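Long-range contacts in beta-lactamase-like protein (Koribacter versatilis, PDB 6B9V), which acts as a diphosphatase of the PhnP family that cleaves reactive FAD photoproducts, probably through a two-metal site of metallo-beta-lactamase type: residues F197-R202 / F229-H234; D35-P40 / L236-T241; V158-T163 / H206-T211. All coordinates share one frame; numbering follows the deposited sequence.

Contacts 1 and 2 are buried, contact 1 nearer the centre of the chain. Contact 1 pairs two parallel strand ends of one sheet, held by backbone bonds and apolar side chains, with a manganese ligand and a zinc ligand at its tail. Contact 2 joins a loop to the start of helix 238-244 through a carboxylate, a guanidinium, an imidazole and two waters. Contact 3 lies at the surface, where histidines from a strand end and a loop meet beside a manganese ion. Contacts 1 and 3 reach the same sheet and meet directly, Asp199 holding His209 and Ser210. Contact 2 packs on contact 1, Arg37 against Ile232, but stays about 7 Å from contact 3 at the nearest atoms.

Contact 1: F197-R202 / F229-H234; sequences FLDALR and FTHISH. With ZN (zinc ion), chain F; MN (manganese (II) ion), chain C.
The backbones of Leu198, Ala200 and Thr230 join the two segments as parallel strands. Thr230 N donates to Leu198 O at 2.9 Å, and Ala200 N returns a nearly straight bond to Thr230 O (N-H...O 173°). Past the strand ends the pairing changes: Leu201 O accepts both Ser233 N and, at 2.7 Å, Ser233 OG. Serine suits this place because its hydroxyl, set between backbone N and carbonyl carbon (chi1 78°), swings back to the same oxygen as its own amide.

Leu198 and Phe229 lie on the same face of the sheet, where Leu198 CB meets Phe229 CD1 at 4.0 Å. The methyl of Ala200, small enough to sit against the ring, reaches it obliquely, 3.6 Å from Phe229 CG. This is the beta-alpha-beta unit of strand 195-199, helix 212-222 and strand 226-230 in the metallo-beta-lactamase fold, and the helix packs on Leu198 and Phe229.

Metal ligands follow strand 226-230. His231 NE2 binds a manganese ion at 2.2 Å, alongside Asp82, His83 and Asp178; Leu201 CD1 touches the edge of its ring at ND1 (4.0 Å). Asp199 OD2 comes within 3.7 Å of His231 CB, but its hydrogen bond goes to His209 ND1 and probably helps fix that ring's rotation. Three residues on, His234 ND1 completes a zinc site with Cys23, Cys25 and Cys28.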
loop_
_atom_site.group_PDB
_atom_site.type_symbol
_atom_site.label_atom_id
_atom_site.label_comp_id
_atom_site.label_asym_id
_atom_site.label_seq_id
_atom_site.Cartn_x
_atom_site.Cartn_y
_atom_site.Cartn_z
ATOM N N PHE A 197 -17.599 -10.625 -13.456
ATOM C CA PHE A 197 -16.175 -10.290 -13.546
ATOM C C PHE A 197 -15.355 -11.567 -13.672
ATOM O O PHE A 197 -15.582 -12.516 -12.934
ATOM C CB PHE A 197 -15.707 -9.483 -12.329
ATOM C CG PHE A 197 -16.013 -8.003 -12.428
ATOM C CD1 PHE A 197 -17.317 -7.551 -12.335
ATOM C CD2 PHE A 197 -14.991 -7.074 -12.601
ATOM C CE1 PHE A 197 -17.613 -6.194 -12.438
ATOM C CE2 PHE A 197 -15.272 -5.711 -12.711
ATOM C CZ PHE A 197 -16.584 -5.271 -12.628
ATOM N N LEU A 198 -14.424 -11.584 -14.623
ATOM C CA LEU A 198 -13.464 -12.674 -14.782
ATOM C C LEU A 198 -12.043 -12.138 -14.823
ATOM O O LEU A 198 -11.799 -11.056 -15.333
ATOM C CB LEU A 198 -13.712 -13.469 -16.075
ATOM C CG LEU A 198 -15.082 -14.126 -16.244
ATOM C CD1 LEU A 198 -15.173 -14.772 -17.647
ATOM C CD2 LEU A 198 -15.316 -15.166 -15.160
ATOM N N ASP A 199 -11.122 -12.941 -14.313
ATOM C CA ASP A 199 -9.675 -12.755 -14.487
ATOM C C ASP A 199 -9.294 -12.724 -15.977
ATOM O O ASP A 199 -9.711 -13.603 -16.735
ATOM C CB ASP A 199 -8.972 -13.925 -13.764
ATOM C CG ASP A 199 -7.457 -13.853 -13.811
ATOM O OD1 ASP A 199 -6.866 -14.089 -14.882
ATOM O OD2 ASP A 199 -6.855 -13.602 -12.749
ATOM N N ALA A 200 -8.536 -11.715 -16.414
ATOM C CA ALA A 200 -7.840 -11.814 -17.712
ATOM C C ALA A 200 -6.516 -11.059 -17.612
ATOM O O ALA A 200 -6.472 -9.821 -17.668
ATOM C CB ALA A 200 -8.712 -11.279 -18.875
ATOM N N LEU A 201 -5.443 -11.822 -17.428
ATOM C CA LEU A 201 -4.150 -11.248 -17.092
ATOM C C LEU A 201 -3.428 -10.670 -18.296
ATOM O O LEU A 201 -2.879 -9.572 -18.227
ATOM C CB LEU A 201 -3.266 -12.303 -16.428
ATOM C CG LEU A 201 -1.826 -11.898 -16.099
ATOM C CD1 LEU A 201 -1.834 -10.903 -14.912
ATOM C CD2 LEU A 201 -0.961 -13.129 -15.787
ATOM N N ARG A 202 -3.394 -11.433 -19.385
ATOM C CA ARG A 202 -2.522 -11.132 -20.514
ATOM C C ARG A 202 -2.897 -12.047 -21.678
ATOM O O ARG A 202 -3.827 -12.842 -21.560
ATOM C CB ARG A 202 -1.064 -11.323 -20.115
ATOM C CG ARG A 202 -0.688 -12.798 -19.904
ATOM C CD ARG A 202 0.687 -12.954 -19.263
ATOM N NE ARG A 202 1.149 -14.348 -19.271
ATOM C CZ ARG A 202 2.336 -14.744 -18.802
ATOM N NH1 ARG A 202 3.180 -13.859 -18.289
ATOM N NH2 ARG A 202 2.692 -16.026 -18.853
ATOM N N PHE A 229 -13.505 -7.870 -17.548
ATOM C CA PHE A 229 -12.278 -8.550 -17.166
ATOM C C PHE A 229 -11.489 -7.712 -16.164
ATOM O O PHE A 229 -11.478 -6.472 -16.232
ATOM C CB PHE A 229 -11.402 -8.850 -18.379
ATOM C CG PHE A 229 -12.001 -9.847 -19.353
ATOM C CD1 PHE A 229 -12.964 -10.762 -18.945
ATOM C CD2 PHE A 229 -11.591 -9.860 -20.674
ATOM C CE1 PHE A 229 -13.505 -11.690 -19.855
ATOM C CE2 PHE A 229 -12.125 -10.781 -21.591
ATOM C CZ PHE A 229 -13.078 -11.692 -21.177
ATOM N N THR A 230 -10.795 -8.388 -15.261
ATOM C CA THR A 230 -10.015 -7.662 -14.244
ATOM C C THR A 230 -8.701 -8.407 -13.995
ATOM O O THR A 230 -8.423 -9.410 -14.665
ATOM C CB THR A 230 -10.840 -7.493 -12.946
ATOM O OG1 THR A 230 -10.153 -6.631 -12.024
ATOM C CG2 THR A 230 -11.108 -8.859 -12.287
ATOM N N HIS A 231 -7.895 -7.913 -13.053
ATOM C CA HIS A 231 -6.546 -8.436 -12.762
ATOM C C HIS A 231 -5.623 -8.263 -13.981
ATOM O O HIS A 231 -4.741 -9.071 -14.241
ATOM C CB HIS A 231 -6.593 -9.904 -12.327
ATOM C CG HIS A 231 -5.525 -10.266 -11.341
ATOM N ND1 HIS A 231 -4.192 -10.326 -11.679
ATOM C CD2 HIS A 231 -5.595 -10.570 -10.023
ATOM C CE1 HIS A 231 -3.483 -10.662 -10.612
ATOM N NE2 HIS A 231 -4.308 -10.796 -9.592
ATOM N N ILE A 232 -5.806 -7.143 -14.667
ATOM C CA ILE A 232 -5.195 -6.889 -15.968
ATOM C C ILE A 232 -3.750 -6.391 -15.852
ATOM O O ILE A 232 -3.472 -5.507 -15.043
ATOM C CB ILE A 232 -6.016 -5.844 -16.737
ATOM C CG1 ILE A 232 -7.435 -6.376 -17.010
ATOM C CG2 ILE A 232 -5.307 -5.433 -18.037
ATOM C CD1 ILE A 232 -8.444 -5.274 -17.238
ATOM N N SER A 233 -2.857 -6.948 -16.672
ATOM C CA SER A 233 -1.435 -6.567 -16.677
ATOM C C SER A 233 -1.106 -5.567 -17.789
ATOM O O SER A 233 -1.960 -5.249 -18.622
ATOM C CB SER A 233 -0.554 -7.814 -16.845
ATOM O OG SER A 233 -0.538 -8.222 -18.208
ATOM N N HIS A 234 0.137 -5.078 -17.828
ATOM C CA HIS A 234 0.521 -4.133 -18.877
ATOM C C HIS A 234 0.565 -4.754 -20.275
ATOM O O HIS A 234 0.802 -4.070 -21.276
ATOM C CB HIS A 234 1.870 -3.447 -18.526
ATOM C CG HIS A 234 3.049 -4.366 -18.406
ATOM N ND1 HIS A 234 4.363 -3.957 -18.516
ATOM C CD2 HIS A 234 3.098 -5.716 -18.257
ATOM C CE1 HIS A 234 5.165 -4.998 -18.392
ATOM N NE2 HIS A 234 4.423 -6.078 -18.235
HETATM ZN ZN ZN F . 5.070 -2.081 -18.936
HETATM MN MN MN C . -4.019 -11.496 -7.555
#

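Contact 2: D35-P40 / L236-T241; sequences DRRLRP and LPHEET
Leu236 and Asp35 meet through a water that accepts a hydrogen bond from Arg37 NE and donates to both Leu236 O and Asp35 OD1, the last at 2.8 Å. The arrangement belongs to a helix start: Pro237 holds the N-cap position of helix 238-244, and the loop between strands 2-9 and 41-46 brings a carboxylate and a guanidinium to it.

At His238, the residue after the cap, the two segments grip most closely. Its backbone N donates to Asp35 OD1 at 2.9 Å, on the syn lone pair of the carboxylate, so an anionic side chain meets the N-terminal end of the helix, where the dipole would probably favour it. With CG anti to the backbone N (chi1 -176°), the imidazole turns its ND1 to accept from Arg37 NH2. That nitrogen comes to the ring edge only 9° out of the ring plane, whereas ND1 lies 21° out of the guanidinium plane. An extended arginine is long enough to reach this nitrogen while its NH1 bonds to Ser12 and Ala252. The ring of His34 also meets His238 edge-to-face.

Glu239 adds its backbone rather than its side chain: a second water accepts from Glu239 N at 3.1 Å and donates to Asp35 OD2, which also bonds Ser30, at 2.7 Å. Thr241 closes the first helical turn on the cap residue, since Pro237 O accepts Thr241 N at 3.1 Å and Thr241 OG1 at 2.7 Å.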
loop_
_atom_site.group_PDB
_atom_site.type_symbol
_atom_site.label_atom_id
_atom_site.label_comp_id
_atom_site.label_asym_id
_atom_site.label_seq_id
_atom_site.Cartn_x
_atom_site.Cartn_y
_atom_site.Cartn_z
ATOM N N ASP A 35 -5.614 3.078 -18.369
ATOM C CA ASP A 35 -4.418 2.238 -18.343
ATOM C C ASP A 35 -3.681 2.350 -17.003
ATOM O O ASP A 35 -2.667 1.690 -16.802
ATOM C CB ASP A 35 -3.466 2.595 -19.498
ATOM C CG ASP A 35 -3.863 1.936 -20.818
ATOM O OD1 ASP A 35 -4.341 0.787 -20.802
ATOM O OD2 ASP A 35 -3.683 2.568 -21.880
ATOM N N ARG A 36 -4.181 3.201 -16.104
ATOM C CA ARG A 36 -3.686 3.250 -14.736
ATOM C C ARG A 36 -4.564 2.360 -13.892
ATOM O O ARG A 36 -5.773 2.588 -13.794
ATOM C CB ARG A 36 -3.689 4.677 -14.177
ATOM C CG ARG A 36 -3.190 4.789 -12.735
ATOM C CD ARG A 36 -3.372 6.239 -12.198
ATOM N NE ARG A 36 -2.697 6.501 -10.919
ATOM C CZ ARG A 36 -3.180 6.142 -9.729
ATOM N NH1 ARG A 36 -4.323 5.477 -9.653
ATOM N NH2 ARG A 36 -2.517 6.427 -8.612
ATOM N N ARG A 37 -3.959 1.342 -13.287
ATOM C CA ARG A 37 -4.728 0.321 -12.589
ATOM C C ARG A 37 -4.134 -0.021 -11.219
ATOM O O ARG A 37 -3.006 -0.499 -11.134
ATOM C CB ARG A 37 -4.802 -0.950 -13.448
ATOM C CG ARG A 37 -5.247 -0.737 -14.906
ATOM C CD ARG A 37 -5.463 -2.131 -15.557
ATOM N NE ARG A 37 -5.790 -2.038 -16.974
ATOM C CZ ARG A 37 -7.017 -1.862 -17.467
ATOM N NH1 ARG A 37 -8.064 -1.732 -16.662
ATOM N NH2 ARG A 37 -7.196 -1.808 -18.780
ATOM N N LEU A 38 -4.898 0.214 -10.153
ATOM C CA LEU A 38 -4.481 -0.233 -8.818
ATOM C C LEU A 38 -4.775 -1.725 -8.630
ATOM O O LEU A 38 -5.383 -2.364 -9.500
ATOM C CB LEU A 38 -5.188 0.580 -7.730
ATOM C CG LEU A 38 -5.004 2.092 -7.862
ATOM C CD1 LEU A 38 -5.724 2.840 -6.728
ATOM C CD2 LEU A 38 -3.508 2.440 -7.877
ATOM N N ARG A 39 -4.329 -2.301 -7.521
ATOM C CA ARG A 39 -4.483 -3.713 -7.293
ATOM C C ARG A 39 -5.969 -4.144 -7.159
ATOM O O ARG A 39 -6.788 -3.326 -6.877
ATOM C CB ARG A 39 -3.617 -4.196 -6.113
ATOM C CG ARG A 39 -2.189 -4.598 -6.486
ATOM C CD ARG A 39 -1.402 -3.531 -7.190
ATOM N NE ARG A 39 -0.901 -2.506 -6.299
ATOM C CZ ARG A 39 0.234 -2.554 -5.645
ATOM N NH1 ARG A 39 1.057 -3.581 -5.763
ATOM N NH2 ARG A 39 0.548 -1.598 -4.847
ATOM N N PRO A 40 -6.263 -5.432 -7.353
ATOM C CA PRO A 40 -7.655 -5.800 -7.677
ATOM C C PRO A 40 -8.631 -5.959 -6.500
ATOM O O PRO A 40 -8.369 -6.719 -5.568
ATOM C CB PRO A 40 -7.485 -7.138 -8.430
ATOM C CG PRO A 40 -6.256 -7.761 -7.835
ATOM C CD PRO A 40 -5.326 -6.568 -7.528
ATOM N N LEU A 236 -2.014 -5.728 -21.782
ATOM C CA LEU A 236 -3.290 -5.421 -22.430
ATOM C C LEU A 236 -3.620 -3.922 -22.428
ATOM O O LEU A 236 -4.029 -3.379 -21.396
ATOM C CB LEU A 236 -4.425 -6.192 -21.739
ATOM C CG LEU A 236 -4.294 -7.719 -21.639
ATOM C CD1 LEU A 236 -5.412 -8.336 -20.796
ATOM C CD2 LEU A 236 -4.306 -8.316 -23.016
ATOM N N PRO A 237 -3.469 -3.256 -23.586
ATOM C CA PRO A 237 -3.832 -1.835 -23.734
ATOM C C PRO A 237 -5.337 -1.667 -23.585
ATOM O O PRO A 237 -6.074 -2.459 -24.171
ATOM C CB PRO A 237 -3.379 -1.491 -25.165
ATOM C CG PRO A 237 -2.482 -2.621 -25.589
ATOM C CD PRO A 237 -2.963 -3.827 -24.846
ATOM N N HIS A 238 -5.805 -0.671 -22.842
ATOM C CA HIS A 238 -7.228 -0.655 -22.498
ATOM C C HIS A 238 -8.132 -0.462 -23.722
ATOM O O HIS A 238 -8.949 -1.334 -24.055
ATOM C CB HIS A 238 -7.528 0.426 -21.452
ATOM C CG HIS A 238 -8.954 0.420 -20.988
ATOM N ND1 HIS A 238 -9.417 -0.456 -20.031
ATOM C CD2 HIS A 238 -10.021 1.161 -21.376
ATOM C CE1 HIS A 238 -10.713 -0.261 -19.852
ATOM N NE2 HIS A 238 -11.100 0.730 -20.641
ATOM N N GLU A 239 -7.975 0.661 -24.408
ATOM C CA GLU A 239 -8.901 1.035 -25.455
ATOM C C GLU A 239 -8.729 0.123 -26.666
ATOM O O GLU A 239 -9.710 -0.296 -27.283
ATOM C CB GLU A 239 -8.712 2.505 -25.841
ATOM C CG GLU A 239 -9.873 3.122 -26.620
ATOM C CD GLU A 239 -11.172 3.173 -25.824
ATOM O OE1 GLU A 239 -11.128 3.158 -24.573
ATOM O OE2 GLU A 239 -12.247 3.219 -26.456
ATOM N N GLU A 240 -7.485 -0.203 -26.995
ATOM C CA GLU A 240 -7.233 -1.007 -28.179
ATOM C C GLU A 240 -7.821 -2.406 -28.004
ATOM O O GLU A 240 -8.343 -2.976 -28.959
ATOM C CB GLU A 240 -5.731 -1.090 -28.482
ATOM C CG GLU A 240 -5.453 -1.496 -29.911
ATOM C CD GLU A 240 -3.990 -1.378 -30.293
ATOM O OE1 GLU A 240 -3.202 -0.765 -29.528
ATOM O OE2 GLU A 240 -3.636 -1.895 -31.374
ATOM N N THR A 241 -7.740 -2.939 -26.783
ATOM C CA THR A 241 -8.302 -4.253 -26.479
ATOM C C THR A 241 -9.815 -4.190 -26.495
ATOM O O THR A 241 -10.461 -5.071 -27.043
ATOM C CB THR A 241 -7.838 -4.793 -25.105
ATOM O OG1 THR A 241 -6.415 -4.923 -25.086
ATOM C CG2 THR A 241 -8.454 -6.159 -24.810
HETATM O O HOH W 1 -4.283 -1.647 -19.383
HETATM O O HOH W 2 -5.712 2.714 -23.684
#

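Contact 3: V158-T163 / H206-T211; sequences VIHGET and HPTHST. With MN (manganese (II) ion), chain D; PO4 (phosphate ion), chain E.
His160 turns its ring toward Thr208 and His209 by placing CG anti to the backbone N (chi1 -172°), while His209 keeps CG beside its own N (chi1 -72°) and offers a ring face. The edge of His160 at CE1 then stands over that face in a T-shaped pair, planes at 74° and CE1 3.8 Å from His209 NE2. His160 ND1 donates to Thr208 O at 2.8 Å. Imidazole suits the place because ND1 can be fixed by a carbonyl while NE2 binds a manganese ion at 2.2 Å, with His78, His80 and Asp178 as further ligands.

A bound phosphate, probably from the crystallisation liquor, ties the pair together: its O1 binds the manganese at 2.2 Å and O3 more loosely at 2.6 Å, and His209 NE2 donates to O2 at 2.9 Å and to O3.

Gly161 has a positive phi, which favours glycine, and its lack of a side chain leaves room for Thr208 CG2, 3.8 Å from Gly161 CA. The contact thus spans the turn between strands 151-160 and 163-170 and the loop that leads from strand 195-199 into helix 212-222, whose N-cap is Thr211.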
loop_
_atom_site.group_PDB
_atom_site.type_symbol
_atom_site.label_atom_id
_atom_site.label_comp_id
_atom_site.label_asym_id
_atom_site.label_seq_id
_atom_site.Cartn_x
_atom_site.Cartn_y
_atom_site.Cartn_z
ATOM N N VAL A 158 -13.023 -21.648 -7.420
ATOM C CA VAL A 158 -12.256 -21.616 -8.660
ATOM C C VAL A 158 -10.832 -22.117 -8.376
ATOM O O VAL A 158 -10.409 -22.182 -7.217
ATOM C CB VAL A 158 -12.225 -20.201 -9.304
ATOM C CG1 VAL A 158 -13.652 -19.743 -9.664
ATOM C CG2 VAL A 158 -11.557 -19.156 -8.393
ATOM N N ILE A 159 -10.111 -22.484 -9.434
ATOM C CA ILE A 159 -8.771 -23.043 -9.290
ATOM C C ILE A 159 -7.714 -22.028 -9.744
ATOM O O ILE A 159 -7.731 -21.565 -10.877
ATOM C CB ILE A 159 -8.634 -24.347 -10.084
ATOM C CG1 ILE A 159 -9.663 -25.362 -9.588
ATOM C CG2 ILE A 159 -7.214 -24.911 -9.956
ATOM C CD1 ILE A 159 -9.509 -25.704 -8.110
ATOM N N HIS A 160 -6.815 -21.693 -8.819
ATOM C CA HIS A 160 -5.784 -20.667 -8.966
ATOM C C HIS A 160 -4.484 -21.457 -9.040
ATOM O O HIS A 160 -3.838 -21.713 -8.017
ATOM C CB HIS A 160 -5.836 -19.700 -7.764
ATOM C CG HIS A 160 -4.949 -18.485 -7.867
ATOM N ND1 HIS A 160 -4.421 -18.032 -9.052
ATOM C CD2 HIS A 160 -4.561 -17.599 -6.911
ATOM C CE1 HIS A 160 -3.719 -16.923 -8.824
ATOM N NE2 HIS A 160 -3.785 -16.646 -7.540
ATOM N N GLY A 161 -4.170 -21.923 -10.249
ATOM C CA GLY A 161 -3.056 -22.834 -10.487
ATOM C C GLY A 161 -3.409 -24.265 -10.117
ATOM O O GLY A 161 -3.960 -25.013 -10.916
ATOM N N GLU A 162 -3.058 -24.660 -8.902
ATOM C CA GLU A 162 -3.612 -25.882 -8.334
ATOM C C GLU A 162 -4.235 -25.635 -6.952
ATOM O O GLU A 162 -4.611 -26.588 -6.265
ATOM C CB GLU A 162 -2.535 -26.969 -8.248
ATOM C CG GLU A 162 -1.340 -26.598 -7.398
ATOM C CD GLU A 162 -0.215 -27.611 -7.518
ATOM O OE1 GLU A 162 -0.438 -28.677 -8.137
ATOM O OE2 GLU A 162 0.891 -27.337 -6.999
ATOM N N THR A 163 -4.356 -24.366 -6.554
ATOM C CA THR A 163 -4.948 -24.042 -5.252
ATOM C C THR A 163 -6.419 -23.642 -5.393
ATOM O O THR A 163 -6.719 -22.771 -6.182
ATOM C CB THR A 163 -4.183 -22.882 -4.576
ATOM O OG1 THR A 163 -2.809 -23.251 -4.403
ATOM C CG2 THR A 163 -4.804 -22.513 -3.222
ATOM N N HIS A 206 -0.682 -18.389 -18.650
ATOM C CA HIS A 206 0.017 -18.180 -17.383
ATOM C C HIS A 206 -0.374 -19.328 -16.449
ATOM O O HIS A 206 -1.517 -19.778 -16.475
ATOM C CB HIS A 206 -0.348 -16.806 -16.767
ATOM C CG HIS A 206 0.410 -16.483 -15.516
ATOM N ND1 HIS A 206 0.011 -16.918 -14.266
ATOM C CD2 HIS A 206 1.547 -15.771 -15.317
ATOM C CE1 HIS A 206 0.871 -16.493 -13.356
ATOM N NE2 HIS A 206 1.816 -15.797 -13.967
ATOM N N PRO A 207 0.571 -19.827 -15.639
ATOM C CA PRO A 207 0.241 -20.972 -14.778
ATOM C C PRO A 207 -0.942 -20.762 -13.806
ATOM O O PRO A 207 -1.594 -21.745 -13.465
ATOM C CB PRO A 207 1.540 -21.196 -13.992
ATOM C CG PRO A 207 2.617 -20.689 -14.915
ATOM C CD PRO A 207 2.006 -19.470 -15.559
ATOM N N THR A 208 -1.216 -19.541 -13.356
ATOM C CA THR A 208 -2.234 -19.379 -12.313
ATOM C C THR A 208 -3.336 -18.395 -12.669
ATOM O O THR A 208 -4.236 -18.161 -11.857
ATOM C CB THR A 208 -1.604 -18.944 -10.956
ATOM O OG1 THR A 208 -0.951 -17.685 -11.111
ATOM C CG2 THR A 208 -0.588 -19.982 -10.467
ATOM N N HIS A 209 -3.280 -17.829 -13.879
ATOM C CA HIS A 209 -4.285 -16.852 -14.300
ATOM C C HIS A 209 -4.892 -17.280 -15.637
ATOM O O HIS A 209 -4.511 -18.305 -16.191
ATOM C CB HIS A 209 -3.673 -15.437 -14.379
ATOM C CG HIS A 209 -3.375 -14.836 -13.039
ATOM N ND1 HIS A 209 -4.304 -14.103 -12.324
ATOM C CD2 HIS A 209 -2.254 -14.862 -12.265
ATOM C CE1 HIS A 209 -3.777 -13.709 -11.179
ATOM N NE2 HIS A 209 -2.534 -14.150 -11.120
ATOM N N SER A 210 -5.868 -16.524 -16.127
ATOM C CA SER A 210 -6.532 -16.847 -17.389
ATOM C C SER A 210 -6.120 -15.834 -18.455
ATOM O O SER A 210 -5.912 -14.664 -18.131
ATOM C CB SER A 210 -8.057 -16.845 -17.213
ATOM O OG SER A 210 -8.700 -17.229 -18.410
ATOM N N THR A 211 -6.010 -16.278 -19.710
ATOM C CA THR A 211 -5.711 -15.382 -20.820
ATOM C C THR A 211 -6.958 -14.679 -21.317
ATOM O O THR A 211 -8.085 -15.102 -21.035
ATOM C CB THR A 211 -5.088 -16.123 -22.027
ATOM O OG1 THR A 211 -6.050 -17.034 -22.582
ATOM C CG2 THR A 211 -3.842 -16.879 -21.600
HETATM MN MN MN D . -3.490 -14.745 -6.387
HETATM P P PO4 E . -1.500 -13.216 -7.817
HETATM O O1 PO4 E . -2.530 -12.826 -6.750
HETATM O O2 PO4 E . -1.656 -12.358 -9.044
HETATM O O3 PO4 E . -1.693 -14.660 -8.222
HETATM O O4 PO4 E . -0.099 -13.007 -7.272
#